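Local atomic coordinates of DyP2 (Amycolatopsis sp. ATCC 39116, PDB entry 4G2C), a protein that acts as a haem-containing dye-decolourising peroxidase of a lignin-reactive bacterium, probably using hydrogen peroxide to oxidise dyes and other substrates. Residues 416-420 with 421-425; 335-338 with 339-342; 408-412 with 413-417; 439-442 with 443-446. All blocks are in the same frame, centred on the assembly; numbering follows the deposited sequence.

Contact 1: residues 416-420 with 421-425; sequences FEFTQ and QIWAN. With HEM (protoporphyrin IX containing Fe), chain C.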
loop_
_atom_site.group_PDB
_atom_site.type_symbol
_atom_site.label_atom_id
_atom_site.label_comp_id
_atom_site.label_asym_id
_atom_site.label_seq_id
_atom_site.Cartn_x
_atom_site.Cartn_y
_atom_site.Cartn_z
ATOM N N PHE A 416 -9.543 -0.365 -1.324
ATOM C CA PHE A 416 -8.959 -0.826 -0.056
ATOM C C PHE A 416 -9.937 -1.665 0.757
ATOM O O PHE A 416 -9.611 -2.776 1.155
ATOM C CB PHE A 416 -8.416 0.275 0.856
ATOM C CG PHE A 416 -8.237 -0.205 2.280
ATOM C CD1 PHE A 416 -7.176 -1.039 2.612
ATOM C CD2 PHE A 416 -9.176 0.109 3.259
ATOM C CE1 PHE A 416 -7.030 -1.533 3.896
ATOM C CE2 PHE A 416 -9.040 -0.374 4.556
ATOM C CZ PHE A 416 -7.961 -1.198 4.876
ATOM N N GLU A 417 -11.126 -1.119 1.020
ATOM C CA GLU A 417 -12.105 -1.826 1.848
ATOM C C GLU A 417 -12.611 -3.122 1.248
ATOM O O GLU A 417 -12.816 -4.086 1.964
ATOM C CB GLU A 417 -13.286 -0.930 2.206
ATOM C CG GLU A 417 -12.900 0.276 3.045
ATOM C CD GLU A 417 -14.108 1.063 3.453
ATOM O OE1 GLU A 417 -15.130 0.973 2.724
ATOM O OE2 GLU A 417 -14.046 1.738 4.509
ATOM N N PHE A 418 -12.838 -3.138 -0.062
ATOM C CA PHE A 418 -13.203 -4.370 -0.749
ATOM C C PHE A 418 -12.132 -5.435 -0.481
ATOM O O PHE A 418 -12.432 -6.565 -0.069
ATOM C CB PHE A 418 -13.336 -4.107 -2.268
ATOM C CG PHE A 418 -14.142 -5.151 -3.007
ATOM C CD1 PHE A 418 -13.535 -6.299 -3.507
ATOM C CD2 PHE A 418 -15.513 -4.985 -3.195
ATOM C CE1 PHE A 418 -14.283 -7.267 -4.197
ATOM C CE2 PHE A 418 -16.274 -5.943 -3.870
ATOM C CZ PHE A 418 -15.651 -7.090 -4.371
ATOM N N THR A 419 -10.874 -5.072 -0.721
ATOM C CA THR A 419 -9.758 -6.019 -0.631
ATOM C C THR A 419 -9.614 -6.575 0.789
ATOM O O THR A 419 -9.449 -7.784 0.991
ATOM C CB THR A 419 -8.441 -5.357 -1.081
ATOM O OG1 THR A 419 -8.521 -5.037 -2.481
ATOM C CG2 THR A 419 -7.245 -6.268 -0.823
ATOM N N GLN A 420 -9.718 -5.684 1.773
ATOM C CA GLN A 420 -9.605 -6.063 3.179
ATOM C C GLN A 420 -10.813 -6.880 3.617
ATOM O O GLN A 420 -10.676 -7.942 4.243
ATOM C CB GLN A 420 -9.505 -4.816 4.061
ATOM C CG GLN A 420 -9.318 -5.134 5.527
ATOM C CD GLN A 420 -7.943 -5.702 5.806
ATOM O OE1 GLN A 420 -6.933 -5.063 5.508
ATOM N NE2 GLN A 420 -7.892 -6.912 6.367
ATOM N N GLN A 421 -12.000 -6.388 3.282
ATOM C CA GLN A 421 -13.237 -7.010 3.767
ATOM C C GLN A 421 -13.685 -8.231 2.953
ATOM O O GLN A 421 -13.852 -9.320 3.497
ATOM C CB GLN A 421 -14.378 -5.985 3.855
ATOM C CG GLN A 421 -15.690 -6.613 4.352
ATOM C CD GLN A 421 -16.895 -5.681 4.301
ATOM O OE1 GLN A 421 -16.766 -4.467 4.168
ATOM N NE2 GLN A 421 -18.084 -6.262 4.409
ATOM N N ILE A 422 -13.864 -8.041 1.651
ATOM C CA ILE A 422 -14.478 -9.042 0.777
ATOM C C ILE A 422 -13.495 -10.110 0.301
ATOM O O ILE A 422 -13.899 -11.173 -0.165
ATOM C CB ILE A 422 -15.058 -8.360 -0.479
ATOM C CG1 ILE A 422 -15.938 -7.183 -0.066
ATOM C CG2 ILE A 422 -15.791 -9.374 -1.381
ATOM C CD1 ILE A 422 -17.240 -7.605 0.601
ATOM N N TRP A 423 -12.204 -9.814 0.385
ATOM C CA TRP A 423 -11.187 -10.764 -0.039
ATOM C C TRP A 423 -10.392 -11.296 1.160
ATOM O O TRP A 423 -10.510 -12.475 1.525
ATOM C CB TRP A 423 -10.269 -10.143 -1.095
ATOM C CG TRP A 423 -10.927 -10.004 -2.463
ATOM C CD1 TRP A 423 -12.181 -10.451 -2.827
ATOM C CD2 TRP A 423 -10.360 -9.404 -3.647
ATOM N NE1 TRP A 423 -12.417 -10.157 -4.153
ATOM C CE2 TRP A 423 -11.320 -9.515 -4.676
ATOM C CE3 TRP A 423 -9.134 -8.784 -3.935
ATOM C CZ2 TRP A 423 -11.093 -9.033 -5.968
ATOM C CZ3 TRP A 423 -8.912 -8.300 -5.220
ATOM C CH2 TRP A 423 -9.888 -8.436 -6.221
ATOM N N ALA A 424 -9.613 -10.424 1.790
ATOM C CA ALA A 424 -8.704 -10.862 2.848
ATOM C C ALA A 424 -9.451 -11.518 4.016
ATOM O O ALA A 424 -9.113 -12.638 4.425
ATOM C CB ALA A 424 -7.820 -9.705 3.331
ATOM N N ASN A 425 -10.465 -10.829 4.535
ATOM C CA ASN A 425 -11.208 -11.304 5.692
ATOM C C ASN A 425 -12.191 -12.416 5.358
ATOM O O ASN A 425 -12.811 -12.983 6.245
ATOM C CB ASN A 425 -12.003 -10.164 6.334
ATOM C CG ASN A 425 -11.118 -9.127 7.000
ATOM O OD1 ASN A 425 -9.888 -9.252 7.030
ATOM N ND2 ASN A 425 -11.740 -8.074 7.506
HETATM C CHA HEM C . 1.778 -7.559 -1.883
HETATM C CHB HEM C . 3.208 -7.778 2.757
HETATM C CHC HEM C . -0.655 -5.174 4.133
HETATM C CHD HEM C . -2.453 -5.644 -0.336
HETATM C C1A HEM C . 2.513 -7.832 -0.754
HETATM C C2A HEM C . 3.777 -8.538 -0.729
HETATM C C3A HEM C . 4.166 -8.590 0.552
HETATM C C4A HEM C . 3.172 -7.922 1.374
HETATM C CMA HEM C . 5.452 -9.243 1.086
HETATM C CAA HEM C . 4.509 -9.107 -1.976
HETATM C CBA HEM C . 5.344 -7.998 -2.624
HETATM C CGA HEM C . 4.532 -7.167 -3.591
HETATM O O1A HEM C . 3.905 -7.720 -4.513
HETATM O O2A HEM C . 4.502 -5.926 -3.454
HETATM C C1B HEM C . 2.297 -7.105 3.559
HETATM C C2B HEM C . 2.361 -6.897 5.004
HETATM C C3B HEM C . 1.283 -6.172 5.365
HETATM C C4B HEM C . 0.518 -5.882 4.177
HETATM C CMB HEM C . 3.471 -7.447 5.935
HETATM C CAB HEM C . 0.872 -5.659 6.763
HETATM C CBB HEM C . 1.768 -5.550 7.746
HETATM C C1C HEM C . -1.514 -5.145 3.057
HETATM C C2C HEM C . -2.888 -4.668 3.076
HETATM C C3C HEM C . -3.373 -4.785 1.829
HETATM C C4C HEM C . -2.326 -5.344 0.995
HETATM C CMC HEM C . -3.632 -4.088 4.313
HETATM C CAC HEM C . -4.801 -4.447 1.337
HETATM C CBC HEM C . -5.834 -4.369 2.190
HETATM C C1D HEM C . -1.473 -6.143 -1.168
HETATM C C2D HEM C . -1.594 -6.218 -2.600
HETATM C C3D HEM C . -0.265 -6.796 -3.060
HETATM C C4D HEM C . 0.512 -7.031 -1.884
HETATM C CMD HEM C . -2.797 -5.786 -3.456
HETATM C CAD HEM C . 0.168 -7.122 -4.476
HETATM C CBD HEM C . -0.577 -8.399 -4.808
HETATM C CGD HEM C . -0.272 -8.643 -6.259
HETATM O O1D HEM C . -0.561 -7.733 -7.080
HETATM O O2D HEM C . 0.301 -9.725 -6.562
HETATM N NA HEM C . 2.179 -7.465 0.529
HETATM N NB HEM C . 1.161 -6.466 3.102
HETATM N NC HEM C . -1.206 -5.552 1.769
HETATM N ND HEM C . -0.226 -6.629 -0.793
HETATM FE FE HEM C . 0.441 -6.710 1.239
#
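Q421 N donates to E417 O at 2.8 Å, the ordinary helical bond to the fourth residue back. I422 N reaches F418 O in the same way, and I422 lays its side chain over the F418 ring. CG1 of I422 sits above the centre of one ring face, 3.9 Å from the ring centroid, a CH-pi contact. W423 takes the ring edge: F418 CE1 stands 3.3 Å above the indole plane, offset toward its rim, in a T-shaped pair with planes at 83°. F418 can serve both because its CG is anti to the backbone N (chi1 -160°). Trimming F418 to an alanine would probably leave the W423 indole without its edge-on partner and I422 CG1 without the face it covers. Across 421-424 the helix widens into a pi-type turn. A424 N bonds T419 O (2.8 Å), five residues back, while T419 CG2 lies 3.7 Å from haem CAC on this wall of the haem pocket. N425 N repeats the wide step to Q420 O. N425 OD1 accepts from Q420 NE2 at 3.1 Å, the donor above the N425 carbonyl plane; N425 ND2 is bound to L148 O.

Contact 2: residues 335-338 with 339-342; sequences SYDS and DKLG. With ACT (acetate ion), chain K; ACT (acetate ion), chain H.
K340 folds back over D337, and its side chain runs along the D337 carbonyl from CG to the ammonium. CB passes an acetate ion, probably from the crystallisation liquor, with the chain K acetate O 3.7 Å away. CG then lies over the preceding turn, near both D337 O and Y336 O, and CD and CE keep beside D337 O. A bend at the last torsion (chi4 98°) brings NZ down onto D337 O at 3.0 Å, in the carbonyl plane and on a lone pair. OD1 of D337 is 4.7 Å from K340 NZ, a distance at which opposite charges would still be expected to attract. The backbone beneath makes two type I beta turns that share D339. The first runs from Y336 to D339 and is closed by D339 N on Y336 O at 2.9 Å; the second leads to G342, which has positive phi. An ST turn precedes them, S335 OG accepting from D337 N at 3.2 Å and donating to OXT of a second acetate, chain H. With an alanine at S335 the hydroxyl is lost: D337 N would probably be left without this acceptor, the acetate without its donor, and the entry to the turns less firmly set. K340 N and L341 N both donate to the chain K acetate, L341 N to its OXT at 3.0 Å. The Y336 ring and D339 carboxylate point the same way, side by side with planes 48° apart, OD2 of D339 at the ring edge. Y336 packs on helix 350-354, and D339 OD2 is held by T319 OG1 and C345 N.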
loop_
_atom_site.group_PDB
_atom_site.type_symbol
_atom_site.label_atom_id
_atom_site.label_comp_id
_atom_site.label_asym_id
_atom_site.label_seq_id
_atom_site.Cartn_x
_atom_site.Cartn_y
_atom_site.Cartn_z
ATOM N N SER A 335 0.488 -15.351 -13.666
ATOM C CA SER A 335 -0.892 -15.444 -13.218
ATOM C C SER A 335 -0.998 -16.801 -12.555
ATOM O O SER A 335 -0.019 -17.534 -12.483
ATOM C CB SER A 335 -1.874 -15.375 -14.400
ATOM O OG SER A 335 -1.871 -16.584 -15.148
ATOM N N TYR A 336 -2.192 -17.149 -12.090
ATOM C CA TYR A 336 -2.411 -18.441 -11.458
ATOM C C TYR A 336 -3.147 -19.437 -12.370
ATOM O O TYR A 336 -3.728 -20.412 -11.887
ATOM C CB TYR A 336 -3.192 -18.245 -10.160
ATOM C CG TYR A 336 -2.486 -17.320 -9.221
ATOM C CD1 TYR A 336 -1.394 -17.760 -8.481
ATOM C CD2 TYR A 336 -2.897 -16.000 -9.080
ATOM C CE1 TYR A 336 -0.721 -16.905 -7.628
ATOM C CE2 TYR A 336 -2.238 -15.143 -8.228
ATOM C CZ TYR A 336 -1.149 -15.604 -7.504
ATOM O OH TYR A 336 -0.494 -14.756 -6.649
ATOM N N ASP A 337 -3.119 -19.180 -13.677
ATOM C CA ASP A 337 -3.877 -19.981 -14.636
ATOM C C ASP A 337 -3.320 -21.399 -14.791
ATOM O O ASP A 337 -4.016 -22.283 -15.270
ATOM C CB ASP A 337 -3.957 -19.269 -15.999
ATOM C CG ASP A 337 -4.925 -18.093 -15.991
ATOM O OD1 ASP A 337 -5.673 -17.933 -14.999
ATOM O OD2 ASP A 337 -4.940 -17.324 -16.971
ATOM N N SER A 338 -2.063 -21.602 -14.401
ATOM C CA SER A 338 -1.477 -22.941 -14.320
ATOM C C SER A 338 -1.359 -23.414 -12.885
ATOM O O SER A 338 -0.508 -24.257 -12.580
ATOM C CB SER A 338 -0.085 -22.974 -14.949
ATOM O OG SER A 338 -0.146 -22.776 -16.345
ATOM N N ASP A 339 -2.224 -22.889 -12.018
ATOM C CA ASP A 339 -2.173 -23.158 -10.579
ATOM C C ASP A 339 -3.608 -23.074 -10.025
ATOM O O ASP A 339 -3.837 -22.666 -8.889
ATOM C CB ASP A 339 -1.271 -22.106 -9.913
ATOM C CG ASP A 339 -0.830 -22.483 -8.493
ATOM O OD1 ASP A 339 -1.148 -23.584 -7.992
ATOM O OD2 ASP A 339 -0.119 -21.660 -7.877
ATOM N N LYS A 340 -4.575 -23.456 -10.845
ATOM C CA LYS A 340 -5.994 -23.336 -10.493
ATOM C C LYS A 340 -6.400 -24.203 -9.297
ATOM O O LYS A 340 -7.436 -23.970 -8.681
ATOM C CB LYS A 340 -6.873 -23.654 -11.712
ATOM C CG LYS A 340 -6.757 -22.627 -12.847
ATOM C CD LYS A 340 -7.749 -22.928 -13.963
ATOM C CE LYS A 340 -7.728 -21.855 -15.055
ATOM N NZ LYS A 340 -6.895 -22.257 -16.232
ATOM N N LEU A 341 -5.574 -25.190 -8.968
ATOM C CA LEU A 341 -5.827 -26.071 -7.832
ATOM C C LEU A 341 -5.091 -25.614 -6.570
ATOM O O LEU A 341 -5.253 -26.206 -5.497
ATOM C CB LEU A 341 -5.407 -27.501 -8.181
ATOM C CG LEU A 341 -6.227 -28.225 -9.258
ATOM C CD1 LEU A 341 -5.510 -29.474 -9.759
ATOM C CD2 LEU A 341 -7.574 -28.598 -8.684
ATOM N N GLY A 342 -4.265 -24.578 -6.706
ATOM C CA GLY A 342 -3.542 -24.035 -5.567
ATOM C C GLY A 342 -2.483 -24.960 -4.988
ATOM O O GLY A 342 -2.123 -24.845 -3.820
HETATM C C ACT K . -3.572 -26.347 -12.280
HETATM O O ACT K . -3.993 -25.481 -13.092
HETATM O OXT ACT K . -3.641 -26.113 -11.042
HETATM C CH3 ACT K . -2.995 -27.635 -12.754
HETATM C C ACT H . -2.570 -15.944 -19.446
HETATM O O ACT H . -3.142 -16.961 -19.920
HETATM O OXT ACT H . -2.323 -15.956 -18.210
HETATM C CH3 ACT H . -2.202 -14.774 -20.315
#

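Contact 3: residues 408-412 with 413-417; sequences FNSNL and GNQFE. With ACT (acetate ion), chain E.
The N409 and Q415 side chains run antiparallel alongside one another, their amide planes 38° apart, with Q415 CB 3.5 Å from N409 CG. They belong to a strand-turn-helix connection, from the end of strand 402-409 to helix 416-424, with Q415 at the N-cap position. F416 N stands above the carbonyl plane of N409 and donates to OD1 at 2.9 Å, while N409 ND2 turns to F408 O, which lies in the plane of the N409 amide. The N411 amide is met from above its carbonyl plane by N414 N, 2.8 Å from OD1, and N414 CB packs on the same group. Q415 has CG anti to its carbonyl carbon (chi1 -81°) and an extended chain, which carries its OE1 back to the strand end. There OE1 accepts from N411 N at 3.1 Å and weakly from S410 N. Q415 NE2 is spent on L372 O and Q252 O, leaving this amide fixed at both ends. L412 packs its side chain on strand 267-278; E417 turns its carboxylate to K147. E417 N bonds L412 O at 3.0 Å, joining the helix start to the loop.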
loop_
_atom_site.group_PDB
_atom_site.type_symbol
_atom_site.label_atom_id
_atom_site.label_comp_id
_atom_site.label_asym_id
_atom_site.label_seq_id
_atom_site.Cartn_x
_atom_site.Cartn_y
_atom_site.Cartn_z
ATOM N N PHE A 408 -3.529 4.916 -2.493
ATOM C CA PHE A 408 -4.459 5.809 -3.161
ATOM C C PHE A 408 -5.540 4.979 -3.843
ATOM O O PHE A 408 -5.236 3.964 -4.478
ATOM C CB PHE A 408 -3.734 6.694 -4.173
ATOM C CG PHE A 408 -2.889 7.761 -3.542
ATOM C CD1 PHE A 408 -3.481 8.826 -2.872
ATOM C CD2 PHE A 408 -1.509 7.695 -3.601
ATOM C CE1 PHE A 408 -2.713 9.817 -2.276
ATOM C CE2 PHE A 408 -0.737 8.679 -3.016
ATOM C CZ PHE A 408 -1.343 9.750 -2.348
ATOM N N ASN A 409 -6.794 5.392 -3.647
ATOM C CA ASN A 409 -7.975 4.791 -4.258
ATOM C C ASN A 409 -8.821 5.885 -4.906
ATOM O O ASN A 409 -8.910 7.016 -4.385
ATOM C CB ASN A 409 -8.886 4.156 -3.212
ATOM C CG ASN A 409 -8.263 2.984 -2.493
ATOM O OD1 ASN A 409 -8.898 2.424 -1.608
ATOM N ND2 ASN A 409 -7.033 2.599 -2.864
ATOM N N SER A 410 -9.479 5.549 -6.011
ATOM C CA SER A 410 -10.508 6.437 -6.545
ATOM C C SER A 410 -11.857 6.096 -5.918
ATOM O O SER A 410 -12.804 6.860 -6.011
ATOM C CB SER A 410 -10.577 6.352 -8.069
ATOM O OG SER A 410 -10.885 5.043 -8.499
ATOM N N ASN A 411 -11.929 4.945 -5.266
ATOM C CA ASN A 411 -13.162 4.477 -4.632
ATOM C C ASN A 411 -12.764 3.581 -3.462
ATOM O O ASN A 411 -12.410 2.418 -3.651
ATOM C CB ASN A 411 -14.025 3.703 -5.639
ATOM C CG ASN A 411 -15.325 3.161 -5.028
ATOM O OD1 ASN A 411 -15.376 2.794 -3.856
ATOM N ND2 ASN A 411 -16.371 3.095 -5.835
ATOM N N LEU A 412 -12.791 4.142 -2.258
ATOM C CA LEU A 412 -12.309 3.445 -1.066
ATOM C C LEU A 412 -13.095 2.174 -0.781
ATOM O O LEU A 412 -12.534 1.164 -0.370
ATOM C CB LEU A 412 -12.349 4.373 0.164
ATOM C CG LEU A 412 -11.216 5.386 0.277
ATOM C CD1 LEU A 412 -11.558 6.468 1.327
ATOM C CD2 LEU A 412 -9.889 4.695 0.605
ATOM N N GLY A 413 -14.406 2.220 -0.980
ATOM C CA GLY A 413 -15.207 1.049 -0.690
ATOM C C GLY A 413 -14.877 -0.078 -1.647
ATOM O O GLY A 413 -14.922 -1.262 -1.283
ATOM N N ASN A 414 -14.549 0.270 -2.886
ATOM C CA ASN A 414 -14.395 -0.761 -3.912
ATOM C C ASN A 414 -12.955 -1.223 -4.073
ATOM O O ASN A 414 -12.675 -2.103 -4.878
ATOM C CB ASN A 414 -14.927 -0.272 -5.265
ATOM C CG ASN A 414 -15.099 -1.409 -6.274
ATOM O OD1 ASN A 414 -15.712 -2.439 -5.974
ATOM N ND2 ASN A 414 -14.551 -1.224 -7.468
ATOM N N GLN A 415 -12.050 -0.609 -3.317
ATOM C CA GLN A 415 -10.630 -0.862 -3.490
ATOM C C GLN A 415 -9.988 -1.299 -2.171
ATOM O O GLN A 415 -9.929 -2.505 -1.907
ATOM C CB GLN A 415 -9.920 0.338 -4.139
ATOM C CG GLN A 415 -10.079 0.382 -5.653
ATOM C CD GLN A 415 -9.466 1.618 -6.268
ATOM O OE1 GLN A 415 -9.862 2.738 -5.948
ATOM N NE2 GLN A 415 -8.471 1.425 -7.138
ATOM N N PHE A 416 -9.543 -0.365 -1.324
ATOM C CA PHE A 416 -8.959 -0.826 -0.056
ATOM C C PHE A 416 -9.937 -1.665 0.757
ATOM O O PHE A 416 -9.611 -2.776 1.155
ATOM C CB PHE A 416 -8.416 0.275 0.856
ATOM C CG PHE A 416 -8.237 -0.205 2.280
ATOM C CD1 PHE A 416 -7.176 -1.039 2.612
ATOM C CD2 PHE A 416 -9.176 0.109 3.259
ATOM C CE1 PHE A 416 -7.030 -1.533 3.896
ATOM C CE2 PHE A 416 -9.040 -0.374 4.556
ATOM C CZ PHE A 416 -7.961 -1.198 4.876
ATOM N N GLU A 417 -11.126 -1.119 1.020
ATOM C CA GLU A 417 -12.105 -1.826 1.848
ATOM C C GLU A 417 -12.611 -3.122 1.248
ATOM O O GLU A 417 -12.816 -4.086 1.964
ATOM C CB GLU A 417 -13.286 -0.930 2.206
ATOM C CG GLU A 417 -12.900 0.276 3.045
ATOM C CD GLU A 417 -14.108 1.063 3.453
ATOM O OE1 GLU A 417 -15.130 0.973 2.724
ATOM O OE2 GLU A 417 -14.046 1.738 4.509
HETATM C C ACT E . -12.301 1.532 -9.277
HETATM O O ACT E . -12.279 1.090 -10.459
HETATM O OXT ACT E . -12.802 0.826 -8.362
HETATM C CH3 ACT E . -11.735 2.871 -8.958
#

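Contact 4: residues 439-442 with 443-446; sequences GLDP and VIGQ. With HEM (protoporphyrin IX containing Fe), chain C.
D441 OD1 accepts from both V443 N and I444 N, an Asx turn that folds the loop after helix 416-424 against the haem. Its CG is anti to the backbone N (chi1 -176°), beside the carbonyl carbon, and this turns OD1 over the two amides that follow. V443 N comes nearly along the C-O axis at 2.7 Å; I444 N approaches from above the carboxylate plane at 3.0 Å. OD2 of D441 is bound to H350 ND1, an acid-histidine pair consistent with H350 being the proximal histidine, as in relatives. G445 N returns weakly to D441 O, and a CB at G445 would lie too close to that oxygen. I444 takes the less common first torsion, CG1 between the backbone N and the carbonyl carbon (chi1 63°). CG1 thereby crosses the D441 carboxylate, 3.6 Å from its CG, while CD1 goes to pyrrole C of the haem, 3.6 Å from C2C. CG2 of I444 meets the methine CHC at 3.5 Å. V443 reaches the porphyrin more loosely with CG1, near the methyl CMB. At the other end L440 CD2 comes within 3.5 Å of Q446 O. A water lies 2.6 Å from V443 O.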
loop_
_atom_site.group_PDB
_atom_site.type_symbol
_atom_site.label_atom_id
_atom_site.label_comp_id
_atom_site.label_asym_id
_atom_site.label_seq_id
_atom_site.Cartn_x
_atom_site.Cartn_y
_atom_site.Cartn_z
ATOM N N GLY A 439 -10.273 -19.999 3.691
ATOM C CA GLY A 439 -10.044 -19.297 4.936
ATOM C C GLY A 439 -9.427 -17.912 4.764
ATOM O O GLY A 439 -9.275 -17.398 3.644
ATOM N N LEU A 440 -9.070 -17.302 5.890
ATOM C CA LEU A 440 -8.607 -15.920 5.901
ATOM C C LEU A 440 -7.172 -15.775 5.421
ATOM O O LEU A 440 -6.324 -16.653 5.633
ATOM C CB LEU A 440 -8.703 -15.338 7.312
ATOM C CG LEU A 440 -9.970 -14.637 7.810
ATOM C CD1 LEU A 440 -11.191 -15.530 7.687
ATOM C CD2 LEU A 440 -9.753 -14.189 9.255
ATOM N N ASP A 441 -6.901 -14.635 4.803
ATOM C CA ASP A 441 -5.538 -14.189 4.580
ATOM C C ASP A 441 -4.794 -14.278 5.917
ATOM O O ASP A 441 -5.232 -13.710 6.927
ATOM C CB ASP A 441 -5.561 -12.750 4.041
ATOM C CG ASP A 441 -4.181 -12.230 3.684
ATOM O OD1 ASP A 441 -3.237 -12.390 4.494
ATOM O OD2 ASP A 441 -4.039 -11.650 2.588
ATOM N N PRO A 442 -3.676 -15.012 5.941
ATOM C CA PRO A 442 -2.931 -15.220 7.189
ATOM C C PRO A 442 -2.106 -13.995 7.600
ATOM O O PRO A 442 -1.789 -13.826 8.778
ATOM C CB PRO A 442 -1.987 -16.372 6.830
ATOM C CG PRO A 442 -1.761 -16.226 5.366
ATOM C CD PRO A 442 -3.079 -15.741 4.808
ATOM N N VAL A 443 -1.751 -13.156 6.637
ATOM C CA VAL A 443 -0.922 -11.995 6.937
ATOM C C VAL A 443 -1.730 -10.802 7.439
ATOM O O VAL A 443 -1.320 -10.121 8.385
ATOM C CB VAL A 443 -0.079 -11.540 5.739
ATOM C CG1 VAL A 443 0.802 -10.385 6.161
ATOM C CG2 VAL A 443 0.772 -12.695 5.204
ATOM N N ILE A 444 -2.866 -10.531 6.804
ATOM C CA ILE A 444 -3.664 -9.367 7.192
ATOM C C ILE A 444 -5.123 -9.660 7.520
ATOM O O ILE A 444 -5.886 -8.737 7.806
ATOM C CB ILE A 444 -3.645 -8.283 6.095
ATOM C CG1 ILE A 444 -4.286 -8.817 4.805
ATOM C CG2 ILE A 444 -2.231 -7.789 5.870
ATOM C CD1 ILE A 444 -4.610 -7.735 3.777
ATOM N N GLY A 445 -5.521 -10.929 7.442
ATOM C CA GLY A 445 -6.899 -11.308 7.719
ATOM C C GLY A 445 -7.341 -10.990 9.146
ATOM O O GLY A 445 -6.597 -11.245 10.109
ATOM N N GLN A 446 -8.551 -10.439 9.281
ATOM C CA GLN A 446 -9.082 -10.047 10.584
ATOM C C GLN A 446 -10.387 -10.768 10.900
ATOM O O GLN A 446 -11.182 -11.070 10.007
ATOM C CB GLN A 446 -9.237 -8.519 10.681
ATOM C CG GLN A 446 -7.890 -7.810 10.651
ATOM C CD GLN A 446 -7.935 -6.305 10.977
ATOM O OE1 GLN A 446 -7.007 -5.788 11.592
ATOM N NE2 GLN A 446 -8.984 -5.607 10.541
HETATM C CHA HEM C . 1.778 -7.559 -1.883
HETATM C CHB HEM C . 3.208 -7.778 2.757
HETATM C CHC HEM C . -0.655 -5.174 4.133
HETATM C CHD HEM C . -2.453 -5.644 -0.336
HETATM C C1A HEM C . 2.513 -7.832 -0.754
HETATM C C2A HEM C . 3.777 -8.538 -0.729
HETATM C C3A HEM C . 4.166 -8.590 0.552
HETATM C C4A HEM C . 3.172 -7.922 1.374
HETATM C CMA HEM C . 5.452 -9.243 1.086
HETATM C CAA HEM C . 4.509 -9.107 -1.976
HETATM C CBA HEM C . 5.344 -7.998 -2.624
HETATM C CGA HEM C . 4.532 -7.167 -3.591
HETATM O O1A HEM C . 3.905 -7.720 -4.513
HETATM O O2A HEM C . 4.502 -5.926 -3.454
HETATM C C1B HEM C . 2.297 -7.105 3.559
HETATM C C2B HEM C . 2.361 -6.897 5.004
HETATM C C3B HEM C . 1.283 -6.172 5.365
HETATM C C4B HEM C . 0.518 -5.882 4.177
HETATM C CMB HEM C . 3.471 -7.447 5.935
HETATM C CAB HEM C . 0.872 -5.659 6.763
HETATM C CBB HEM C . 1.768 -5.550 7.746
HETATM C C1C HEM C . -1.514 -5.145 3.057
HETATM C C2C HEM C . -2.888 -4.668 3.076
HETATM C C3C HEM C . -3.373 -4.785 1.829
HETATM C C4C HEM C . -2.326 -5.344 0.995
HETATM C CMC HEM C . -3.632 -4.088 4.313
HETATM C CAC HEM C . -4.801 -4.447 1.337
HETATM C CBC HEM C . -5.834 -4.369 2.190
HETATM C C1D HEM C . -1.473 -6.143 -1.168
HETATM C C2D HEM C . -1.594 -6.218 -2.600
HETATM C C3D HEM C . -0.265 -6.796 -3.060
HETATM C C4D HEM C . 0.512 -7.031 -1.884
HETATM C CMD HEM C . -2.797 -5.786 -3.456
HETATM C CAD HEM C . 0.168 -7.122 -4.476
HETATM C CBD HEM C . -0.577 -8.399 -4.808
HETATM C CGD HEM C . -0.272 -8.643 -6.259
HETATM O O1D HEM C . -0.561 -7.733 -7.080
HETATM O O2D HEM C . 0.301 -9.725 -6.562
HETATM N NA HEM C . 2.179 -7.465 0.529
HETATM N NB HEM C . 1.161 -6.466 3.102
HETATM N NC HEM C . -1.206 -5.552 1.769
HETATM N ND HEM C . -0.226 -6.629 -0.793
HETATM FE FE HEM C . 0.441 -6.710 1.239
HETATM O O HOH W 1 -2.036 -11.024 10.746
#

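Along the chain the order is contact 2, contact 3, contact 1, contact 4. Contact 3 leads from strand 402-409 of an antiparallel sheet into helix 416-424, and contact 1 continues that helix, sharing F416 and E417; their centres are about 10 Å apart. Contact 4, in the loop beyond, doubles back onto the helix end, where A424 O and N425 OD1 receive probable hydrogen bonds from D441 N and Q446 N. Helix 416-424 and the loop with V443 and I444 both line the haem pocket, which contact 3 reaches through the shared F416. Contact 2 stands apart in the loop between helices 303-309 and 350-354, its centre about 20 Å from that of contact 4.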